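Local coordinates for acinetobacter secreted protease CpaA (PDB 6O38), which is a secreted zinc metalloprotease that probably leaves the cell by type II secretion with the aid of its chaperone CpaB, at residues 73-78 and 113-118; 136-141 and 177-182; 382-387 and 461-466; 357-362 and 372-377. One frame throughout, in Å; residues are numbered along the deposited sequence.

Contact 1 of 4, residues 73-78 and 113-118; sequences KINSGD and TATMQK
Two similar first torsions bring the polar ends of this contact together: chi1 of Thr115 (-67°) and chi1 of Asp78 (-80°) set OG1 and the carboxylate each beside its own backbone N. The two side chains then cross at about a right angle, and both carboxylate oxygens of Asp78 bind Thr115. Asp78 OD2 accepts from Thr115 OG1 at 2.9 Å through its syn lone pair, the one facing OD1. Asp78 OD1 takes the backbone N of Thr115 at 3.3 Å, a fairly straight bond (164°) that comes from the syn side but out of the carboxylate plane. Side chain and main chain of one threonine are therefore held by one carboxylate. The aspartate itself closes a type II beta turn from Asn75 to Asp78, with Gly77 at the position of positive phi. Asp78 N donates to Asn75 O at 3.1 Å, and Asn75 N returns a bond to Asp78 OD2 at 2.9 Å, reaching that oxygen on its anti side. With two donors on OD2, the carboxylate is fixed both to its own turn and across the contact. Asn75 adds a bond from ND2 to Thr115 OG1 (3.3 Å), the hydroxyl lying tilted from the amide plane. The other end of that amide is engaged as well, since Asn75 OD1 receives Lys73 NZ at 2.9 Å on an in-plane lone pair, and Ser57 bonds to both groups. The turn and Thr115 belong to successive StcE-like beta-sandwich regions. Beside them, the Thr115 side chain also touches Tyr80 of strand 79-85.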
# COMPACT_ATOMS: atom_id res chain seq x y z
N LYS A 73 0.65 -15.57 -13.79
CA LYS A 73 1.56 -16.57 -13.25
C LYS A 73 1.53 -17.80 -14.14
O LYS A 73 0.48 -18.44 -14.30
CB LYS A 73 1.18 -16.93 -11.81
CG LYS A 73 2.24 -17.70 -11.05
CD LYS A 73 1.80 -17.96 -9.62
CE LYS A 73 2.96 -18.44 -8.75
NZ LYS A 73 3.49 -19.76 -9.19
N ILE A 74 2.67 -18.13 -14.74
CA ILE A 74 2.79 -19.28 -15.63
C ILE A 74 3.45 -20.41 -14.87
O ILE A 74 4.58 -20.27 -14.38
CB ILE A 74 3.60 -18.92 -16.89
CG1 ILE A 74 2.88 -17.84 -17.70
CG2 ILE A 74 3.82 -20.16 -17.75
CD1 ILE A 74 3.60 -17.44 -18.97
N ASN A 75 2.76 -21.54 -14.76
CA ASN A 75 3.26 -22.72 -14.07
C ASN A 75 3.46 -23.86 -15.06
O ASN A 75 3.07 -23.79 -16.23
CB ASN A 75 2.30 -23.14 -12.95
CG ASN A 75 2.13 -22.07 -11.89
OD1 ASN A 75 3.01 -21.88 -11.05
ND2 ASN A 75 1.00 -21.37 -11.93
N SER A 76 4.09 -24.92 -14.57
CA SER A 76 4.32 -26.11 -15.39
C SER A 76 2.99 -26.76 -15.74
O SER A 76 2.21 -27.11 -14.85
CB SER A 76 5.22 -27.09 -14.65
OG SER A 76 5.45 -28.26 -15.42
N GLY A 77 2.73 -26.91 -17.04
CA GLY A 77 1.49 -27.47 -17.52
C GLY A 77 0.49 -26.46 -18.04
O GLY A 77 -0.52 -26.86 -18.63
N ASP A 78 0.75 -25.17 -17.85
CA ASP A 78 -0.15 -24.13 -18.34
C ASP A 78 0.02 -23.94 -19.84
O ASP A 78 1.12 -24.08 -20.39
CB ASP A 78 0.10 -22.81 -17.61
CG ASP A 78 -0.56 -22.77 -16.24
OD1 ASP A 78 -1.60 -23.43 -16.06
OD2 ASP A 78 -0.03 -22.06 -15.35
N THR A 113 -7.51 -28.31 -13.78
CA THR A 113 -6.34 -27.92 -13.01
C THR A 113 -5.60 -26.74 -13.63
O THR A 113 -4.56 -26.34 -13.11
CB THR A 113 -5.38 -29.10 -12.86
OG1 THR A 113 -4.87 -29.48 -14.14
CG2 THR A 113 -6.09 -30.28 -12.22
N ALA A 114 -6.11 -26.18 -14.73
CA ALA A 114 -5.48 -25.03 -15.36
C ALA A 114 -5.49 -23.83 -14.42
O ALA A 114 -6.47 -23.59 -13.70
CB ALA A 114 -6.18 -24.68 -16.67
N THR A 115 -4.38 -23.09 -14.41
CA THR A 115 -4.27 -21.93 -13.53
C THR A 115 -5.34 -20.90 -13.82
O THR A 115 -5.93 -20.31 -12.90
CB THR A 115 -2.87 -21.31 -13.66
OG1 THR A 115 -1.89 -22.22 -13.15
CG2 THR A 115 -2.78 -20.00 -12.89
N MSE A 116 -5.63 -20.66 -15.10
CA MSE A 116 -6.65 -19.69 -15.47
C MSE A 116 -7.76 -20.31 -16.31
O MSE A 116 -7.50 -20.99 -17.31
CB MSE A 116 -6.01 -18.52 -16.23
CG MSE A 116 -7.00 -17.45 -16.64
SE MSE A 116 -6.12 -15.75 -17.00
CE MSE A 116 -5.36 -15.46 -15.22
N GLN A 117 -9.00 -20.08 -15.90
CA GLN A 117 -10.17 -20.61 -16.58
C GLN A 117 -11.24 -19.53 -16.64
O GLN A 117 -11.21 -18.56 -15.89
CB GLN A 117 -10.72 -21.87 -15.89
CG GLN A 117 -9.69 -22.98 -15.71
CD GLN A 117 -10.27 -24.20 -15.02
OE1 GLN A 117 -11.34 -24.69 -15.40
NE2 GLN A 117 -9.58 -24.69 -14.00
N LYS A 118 -12.20 -19.72 -17.54
CA LYS A 118 -13.31 -18.79 -17.72
C LYS A 118 -14.63 -19.52 -17.55
O LYS A 118 -14.86 -20.55 -18.20
CB LYS A 118 -13.25 -18.12 -19.09
CG LYS A 118 -14.43 -17.21 -19.38
CD LYS A 118 -14.14 -16.27 -20.54
CE LYS A 118 -15.13 -16.48 -21.68
NZ LYS A 118 -15.45 -15.21 -22.39

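Contact 2 of 4, residues 136-141 and 177-182; sequences VRDGTT and YYSALG
Asp138 and Ser179 meet through one oxygen, and the two donors of Ser179 approach it from different directions. The backbone N of Ser179 lies 2.9 Å from Asp138 OD1, almost on the line of its C-O bond, and its N-H points nearly straight at the acceptor (173°). Ser179 OG, 2.8 Å from the same Asp138 OD1, comes instead from well above the carboxylate plane (57° out of it). The extended first torsion of Asp138 (chi1 -178°) places CG beside the carbonyl carbon and carries the carboxylate across to the start of the loop that follows strand 172-178. Val136 and Tyr177 form the apolar half of the contact. Their side chains run obliquely to one another, and Val136 CG2 sits 3.9 Å from Tyr177 CD2 and equally near CG, against the CB end of the ring. Val136 O also lies 3.7 Å from Tyr177 CD2, so Val136 borders the ring with both its side chain and its carbonyl. Between these two groups the backbones are joined by a pair of bonds: Gly139 N gives to Tyr177 O at 3.1 Å, and Tyr177 N gives to Thr140 O at 3.0 Å. Gly139 is the positive-phi residue of a type II turn running from Arg137 to Thr140. Within one StcE-like beta-sandwich region, this turn before strand 141-146 meets the end of that strand's antiparallel partner, 172-178. The latter pairs on with 183-195, whose Trp184 meets the Tyr177 ring edge-to-face and also touches Val136 and Thr140.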
# COMPACT_ATOMS: atom_id res chain seq x y z
N VAL A 136 -9.48 -26.54 -4.91
CA VAL A 136 -8.82 -26.64 -6.20
C VAL A 136 -7.37 -26.23 -6.00
O VAL A 136 -6.98 -25.82 -4.90
CB VAL A 136 -9.52 -25.78 -7.26
CG1 VAL A 136 -11.03 -25.97 -7.18
CG2 VAL A 136 -9.16 -24.32 -7.08
N ARG A 137 -6.55 -26.36 -7.05
CA ARG A 137 -5.14 -26.03 -6.94
C ARG A 137 -4.97 -24.58 -6.49
O ARG A 137 -5.59 -23.67 -7.04
CB ARG A 137 -4.46 -26.24 -8.30
CG ARG A 137 -2.95 -26.06 -8.32
CD ARG A 137 -2.38 -26.40 -9.70
NE ARG A 137 -2.60 -27.79 -10.10
CZ ARG A 137 -1.84 -28.81 -9.72
NH1 ARG A 137 -2.11 -30.04 -10.14
NH2 ARG A 137 -0.79 -28.60 -8.94
N ASP A 138 -4.13 -24.38 -5.47
CA ASP A 138 -3.91 -23.05 -4.92
C ASP A 138 -3.43 -22.09 -6.00
O ASP A 138 -2.52 -22.40 -6.77
CB ASP A 138 -2.88 -23.12 -3.78
CG ASP A 138 -2.65 -21.77 -3.13
OD1 ASP A 138 -3.58 -21.26 -2.46
OD2 ASP A 138 -1.54 -21.21 -3.28
N GLY A 139 -4.05 -20.91 -6.05
CA GLY A 139 -3.73 -19.92 -7.05
C GLY A 139 -4.60 -19.96 -8.29
O GLY A 139 -4.43 -19.11 -9.17
N THR A 140 -5.52 -20.92 -8.39
CA THR A 140 -6.41 -21.01 -9.53
C THR A 140 -7.23 -19.73 -9.67
O THR A 140 -7.91 -19.31 -8.73
CB THR A 140 -7.34 -22.21 -9.40
OG1 THR A 140 -6.56 -23.41 -9.27
CG2 THR A 140 -8.24 -22.33 -10.62
N THR A 141 -7.16 -19.12 -10.85
CA THR A 141 -7.87 -17.88 -11.14
C THR A 141 -8.98 -18.17 -12.14
O THR A 141 -8.75 -18.84 -13.15
CB THR A 141 -6.91 -16.82 -11.69
OG1 THR A 141 -5.87 -16.57 -10.75
CG2 THR A 141 -7.66 -15.52 -11.96
N TYR A 177 -8.41 -18.59 -5.86
CA TYR A 177 -8.63 -19.47 -4.72
C TYR A 177 -7.40 -19.50 -3.83
O TYR A 177 -6.28 -19.73 -4.30
CB TYR A 177 -8.98 -20.88 -5.19
CG TYR A 177 -9.39 -21.82 -4.07
CD1 TYR A 177 -10.67 -21.77 -3.54
CD2 TYR A 177 -8.50 -22.74 -3.55
CE1 TYR A 177 -11.06 -22.62 -2.52
CE2 TYR A 177 -8.87 -23.60 -2.53
CZ TYR A 177 -10.15 -23.54 -2.02
OH TYR A 177 -10.53 -24.39 -1.01
N TYR A 178 -7.61 -19.27 -2.53
CA TYR A 178 -6.55 -19.32 -1.53
C TYR A 178 -6.80 -20.54 -0.65
O TYR A 178 -7.76 -20.56 0.13
CB TYR A 178 -6.51 -18.04 -0.70
CG TYR A 178 -5.94 -16.84 -1.41
CD1 TYR A 178 -6.63 -16.24 -2.46
CD2 TYR A 178 -4.71 -16.31 -1.04
CE1 TYR A 178 -6.11 -15.13 -3.11
CE2 TYR A 178 -4.19 -15.21 -1.69
CZ TYR A 178 -4.89 -14.63 -2.72
OH TYR A 178 -4.37 -13.53 -3.37
N SER A 179 -5.93 -21.55 -0.77
CA SER A 179 -6.10 -22.76 0.04
C SER A 179 -5.84 -22.49 1.51
O SER A 179 -6.35 -23.21 2.38
CB SER A 179 -5.18 -23.87 -0.47
OG SER A 179 -3.86 -23.40 -0.65
N ALA A 180 -5.04 -21.46 1.83
CA ALA A 180 -4.85 -21.07 3.22
C ALA A 180 -6.15 -20.58 3.85
O ALA A 180 -6.33 -20.68 5.07
CB ALA A 180 -3.77 -20.00 3.33
N LEU A 181 -7.06 -20.05 3.03
CA LEU A 181 -8.37 -19.61 3.50
C LEU A 181 -9.50 -20.55 3.11
O LEU A 181 -10.58 -20.46 3.69
CB LEU A 181 -8.70 -18.22 2.96
CG LEU A 181 -7.84 -17.04 3.43
CD1 LEU A 181 -8.24 -15.77 2.68
CD2 LEU A 181 -7.99 -16.84 4.93
N GLY A 182 -9.26 -21.46 2.16
CA GLY A 182 -10.35 -22.25 1.60
C GLY A 182 -11.46 -21.41 1.03
O GLY A 182 -12.63 -21.77 1.13

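Contact 3 of 4, residues 382-387 and 461-466; sequences SPEVNS and QGNEPG
Ser382 N donates to Gln461 O at 2.8 Å in a bond close to straight (165°), tying the residue before helix 383-389 to strand 457-462. Ser382 is the N-cap of that helix; its OG accepts from Glu384 N at 3.3 Å, a weak capping bond, while its CB lies 3.8 Å from Gly462 CA. Val385 does most of the apolar work. With CG1 anti to its backbone N and CG2 beside it, the two methyls divide between neighbouring residues of the other segment: Val385 CG2 rests 3.4 Å from Gly462 C, and Val385 CG1 rests 3.6 Å from Gln461 NE2. The glutamine side chain, extended beyond CG, crosses the valine at about a right angle. Its amide is also bonded beyond the contact, NE2 reaching Ser381 OG and Ala394 O. Farther along the loop, Asn463 CB packs 3.7 Å from Glu384 OE1. The carboxylate and amide planes of this pair stand almost perpendicular (82°). Glu464 OE2 comes within 4.2 Å of Glu384 OE1, a like-charge approach that is probably eased by the salt bridge of Glu464 to Lys427 and its hydrogen bond to Tyr460 OH. Segment 461-466 belongs to the reprolysin-like metallopeptidase region, and the contact lies where strand 367-381 passes into helix 383-389. Strand 457-462 lies between 367-381 and 483-487, parallel to both, while helix 391-411 touches the Gln461 side chain through Arg397 and Met398.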
# COMPACT_ATOMS: atom_id res chain seq x y z
N SER A 382 26.08 2.55 14.31
CA SER A 382 27.40 2.02 14.59
C SER A 382 28.39 2.46 13.51
O SER A 382 28.03 2.55 12.33
CB SER A 382 27.36 0.49 14.66
OG SER A 382 28.65 -0.05 14.84
N PRO A 383 29.64 2.75 13.88
CA PRO A 383 30.66 3.04 12.85
C PRO A 383 30.84 1.90 11.86
O PRO A 383 31.19 2.16 10.70
CB PRO A 383 31.93 3.28 13.68
CG PRO A 383 31.45 3.65 15.04
CD PRO A 383 30.17 2.89 15.25
N GLU A 384 30.63 0.65 12.29
CA GLU A 384 30.68 -0.46 11.35
C GLU A 384 29.63 -0.31 10.26
O GLU A 384 29.88 -0.63 9.09
CB GLU A 384 30.49 -1.79 12.09
CG GLU A 384 31.72 -2.26 12.85
CD GLU A 384 31.49 -3.56 13.59
OE1 GLU A 384 30.32 -3.89 13.87
OE2 GLU A 384 32.49 -4.25 13.90
N VAL A 385 28.44 0.19 10.61
CA VAL A 385 27.40 0.41 9.61
C VAL A 385 27.79 1.55 8.68
O VAL A 385 27.59 1.47 7.46
CB VAL A 385 26.05 0.68 10.30
CG1 VAL A 385 24.99 1.07 9.27
CG2 VAL A 385 25.61 -0.54 11.08
N ASN A 386 28.36 2.63 9.23
CA ASN A 386 28.76 3.76 8.40
C ASN A 386 29.83 3.36 7.39
O ASN A 386 29.83 3.84 6.25
CB ASN A 386 29.25 4.92 9.27
CG ASN A 386 28.21 5.39 10.26
OD1 ASN A 386 27.04 5.01 10.18
ND2 ASN A 386 28.62 6.23 11.19
N SER A 387 30.74 2.47 7.79
CA SER A 387 31.78 2.02 6.87
C SER A 387 31.20 1.22 5.71
O SER A 387 31.72 1.28 4.60
CB SER A 387 32.82 1.19 7.62
OG SER A 387 33.41 1.93 8.68
N GLN A 461 21.23 1.31 15.32
CA GLN A 461 21.44 0.61 14.05
C GLN A 461 22.88 0.11 14.04
O GLN A 461 23.82 0.90 13.91
CB GLN A 461 21.16 1.54 12.87
CG GLN A 461 21.58 0.99 11.52
CD GLN A 461 21.15 1.89 10.37
OE1 GLN A 461 20.08 1.71 9.79
NE2 GLN A 461 21.98 2.87 10.05
N GLY A 462 23.05 -1.21 14.16
CA GLY A 462 24.37 -1.80 14.30
C GLY A 462 24.61 -2.89 13.27
O GLY A 462 23.75 -3.20 12.45
N ASN A 463 25.82 -3.46 13.34
CA ASN A 463 26.23 -4.53 12.45
C ASN A 463 26.60 -5.80 13.21
O ASN A 463 27.13 -6.75 12.61
CB ASN A 463 27.40 -4.07 11.58
CG ASN A 463 27.63 -4.97 10.38
OD1 ASN A 463 26.69 -5.43 9.74
ND2 ASN A 463 28.90 -5.24 10.07
N GLU A 464 26.35 -5.84 14.52
CA GLU A 464 26.63 -7.04 15.29
C GLU A 464 25.64 -8.15 14.94
O GLU A 464 24.49 -7.88 14.57
CB GLU A 464 26.55 -6.74 16.79
CG GLU A 464 27.45 -5.59 17.26
CD GLU A 464 26.86 -4.22 16.97
OE1 GLU A 464 25.65 -4.14 16.68
OE2 GLU A 464 27.61 -3.22 17.03
N PRO A 465 26.06 -9.41 15.02
CA PRO A 465 25.12 -10.51 14.76
C PRO A 465 24.13 -10.68 15.91
O PRO A 465 24.51 -10.66 17.08
CB PRO A 465 26.04 -11.73 14.62
CG PRO A 465 27.25 -11.38 15.43
CD PRO A 465 27.43 -9.89 15.26
N GLY A 466 22.86 -10.84 15.55
CA GLY A 466 21.84 -11.13 16.54
C GLY A 466 21.83 -12.59 16.97
O GLY A 466 22.28 -13.49 16.26

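Contact 4 of 4, residues 357-362 and 372-377; sequences ENRRFI and SYTIDM
Ser372 OG accepts the backbone N-H of Arg360 at 3.0 Å and also bonds to water 1 at 2.9 Å. The bond from Arg360 N is nearly straight (163°). A chi1 of 66° turns OG of Ser372 toward the Arg360 strand, where this N-H meets it. Water 1 passes the link on, donating to Asn358 O at 2.6 Å and to Thr374 OG1 at 2.8 Å, so that one solvent molecule ties three residues of the two strands. Thr374 OG1 donates to Glu357 OE2, meeting it on the anti side, slightly out of the carboxylate plane; the modelled 2.5 Å between these two oxygens should not be read as unusual strength at this resolution. Glu357 reaches the hydroxyl with an extended side chain, and the same oxygen has a weak, long salt bridge to Arg359 NH1 (3.5 Å). The stronger partner of Arg359 lies outside the pair, at Thr351. Water 2 fills a similar place nearer the turn, accepting from Arg359 NE and donating to Ser372 O and Arg360 O. Arg360 directs its guanidinium to Asp371, a salt bridge through NE, and Ser372 CB approaches that group obliquely. The strands diverge, from 5.5 Å between the CA atoms of Arg360 and Ser372 to 7.1 Å between those of Glu357 and Thr374. Strands 358-364 and 367-381 form a beta hairpin whose second strand here leaves the first and pairs with 416-425, Tyr373 bonding through its backbone to Arg415 and Tyr417. Side chains and water bridge the gap where the last StcE-like beta-sandwich region leads toward the protease.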
# COMPACT_ATOMS: atom_id res chain seq x y z
N GLU A 357 8.60 17.89 13.71
CA GLU A 357 7.50 17.29 14.45
C GLU A 357 6.28 17.11 13.55
O GLU A 357 5.99 17.95 12.70
CB GLU A 357 7.13 18.16 15.66
CG GLU A 357 6.28 17.44 16.70
CD GLU A 357 6.04 18.28 17.94
OE1 GLU A 357 6.59 19.40 18.02
OE2 GLU A 357 5.29 17.83 18.83
N ASN A 358 5.57 16.01 13.76
CA ASN A 358 4.28 15.75 13.14
C ASN A 358 3.20 15.87 14.21
O ASN A 358 3.34 15.31 15.30
CB ASN A 358 4.23 14.37 12.49
CG ASN A 358 5.06 14.29 11.22
OD1 ASN A 358 4.52 14.36 10.12
ND2 ASN A 358 6.37 14.13 11.38
N ARG A 359 2.13 16.60 13.90
CA ARG A 359 1.07 16.83 14.87
C ARG A 359 -0.28 16.68 14.20
O ARG A 359 -0.53 17.28 13.15
CB ARG A 359 1.19 18.22 15.51
CG ARG A 359 2.42 18.41 16.37
CD ARG A 359 2.18 17.91 17.77
NE ARG A 359 1.17 18.69 18.48
CZ ARG A 359 1.44 19.72 19.27
NH1 ARG A 359 2.70 20.09 19.48
NH2 ARG A 359 0.46 20.36 19.87
N ARG A 360 -1.15 15.88 14.81
CA ARG A 360 -2.49 15.64 14.30
C ARG A 360 -3.52 16.13 15.31
O ARG A 360 -3.36 15.94 16.52
CB ARG A 360 -2.73 14.16 13.98
CG ARG A 360 -4.11 13.88 13.38
CD ARG A 360 -4.23 12.47 12.83
NE ARG A 360 -4.33 11.46 13.88
CZ ARG A 360 -3.34 10.66 14.24
NH1 ARG A 360 -2.16 10.74 13.64
NH2 ARG A 360 -3.52 9.78 15.21
N PHE A 361 -4.57 16.77 14.80
CA PHE A 361 -5.67 17.24 15.62
C PHE A 361 -6.97 16.71 15.03
O PHE A 361 -7.10 16.55 13.81
CB PHE A 361 -5.71 18.78 15.69
CG PHE A 361 -4.43 19.39 16.17
CD1 PHE A 361 -3.41 19.71 15.28
CD2 PHE A 361 -4.23 19.65 17.52
CE1 PHE A 361 -2.23 20.28 15.72
CE2 PHE A 361 -3.05 20.21 17.97
CZ PHE A 361 -2.05 20.53 17.07
N ILE A 362 -7.94 16.43 15.90
CA ILE A 362 -9.23 15.89 15.48
C ILE A 362 -10.33 16.76 16.09
O ILE A 362 -10.21 17.24 17.22
CB ILE A 362 -9.39 14.41 15.89
CG1 ILE A 362 -10.66 13.82 15.29
CG2 ILE A 362 -9.38 14.25 17.41
CD1 ILE A 362 -10.78 12.32 15.48
N SER A 372 -2.47 13.28 18.77
CA SER A 372 -1.20 12.58 18.66
C SER A 372 -0.22 13.13 19.68
O SER A 372 -0.29 14.31 20.05
CB SER A 372 -0.61 12.69 17.25
OG SER A 372 -0.26 14.03 16.95
N TYR A 373 0.68 12.27 20.15
CA TYR A 373 1.74 12.65 21.07
C TYR A 373 3.09 12.39 20.41
O TYR A 373 3.29 11.35 19.77
CB TYR A 373 1.64 11.87 22.38
CG TYR A 373 0.27 11.94 23.02
CD1 TYR A 373 -0.10 13.05 23.78
CD2 TYR A 373 -0.65 10.92 22.87
CE1 TYR A 373 -1.34 13.13 24.37
CE2 TYR A 373 -1.90 10.99 23.46
CZ TYR A 373 -2.24 12.09 24.21
OH TYR A 373 -3.49 12.17 24.79
N THR A 374 4.01 13.34 20.57
CA THR A 374 5.31 13.27 19.91
C THR A 374 6.29 12.51 20.79
O THR A 374 6.56 12.92 21.93
CB THR A 374 5.83 14.67 19.60
OG1 THR A 374 4.91 15.35 18.74
CG2 THR A 374 7.19 14.59 18.91
N ILE A 375 6.85 11.43 20.26
CA ILE A 375 7.85 10.63 20.95
C ILE A 375 9.21 10.97 20.34
O ILE A 375 9.48 10.62 19.18
CB ILE A 375 7.56 9.13 20.86
CG1 ILE A 375 6.20 8.82 21.49
CG2 ILE A 375 8.66 8.32 21.52
CD1 ILE A 375 5.80 7.36 21.39
N ASP A 376 10.05 11.66 21.10
CA ASP A 376 11.36 12.06 20.61
C ASP A 376 12.32 10.87 20.65
O ASP A 376 12.41 10.17 21.66
CB ASP A 376 11.92 13.22 21.45
CG ASP A 376 11.19 14.52 21.18
OD1 ASP A 376 10.54 14.64 20.12
OD2 ASP A 376 11.29 15.44 22.03
N MSE A 377 13.03 10.65 19.55
CA MSE A 377 13.92 9.50 19.44
C MSE A 377 15.37 9.91 19.18
O MSE A 377 15.64 10.86 18.45
CB MSE A 377 13.44 8.57 18.32
CG MSE A 377 12.07 7.96 18.56
SE MSE A 377 12.06 6.61 19.97
CE MSE A 377 13.26 5.31 19.15
O HOH W 1 2.49 14.47 17.56
O HOH W 2 -0.98 16.59 18.53

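Contacts 1 and 2 touch, their centres about 13 Å apart: Thr115 O and Gln117 N of contact 1 probably bond to Thr141 of contact 2. Both use a type II turn and an aspartate that accepts from a hydroxyl and a backbone N-H, but contact 1 is a surface, almost wholly polar link between successive StcE-like beta-sandwich regions, whereas contact 2 is partly buried and adds a ring. Contacts 3 and 4 have centres about 29 Å apart; contact 4 includes strand 367-381, and contact 3 starts just after it and also uses 457-462, a neighbour of that strand. Contact 4 is solvent-bridged; contact 3, the buried one, rests on valine packing and one backbone bond.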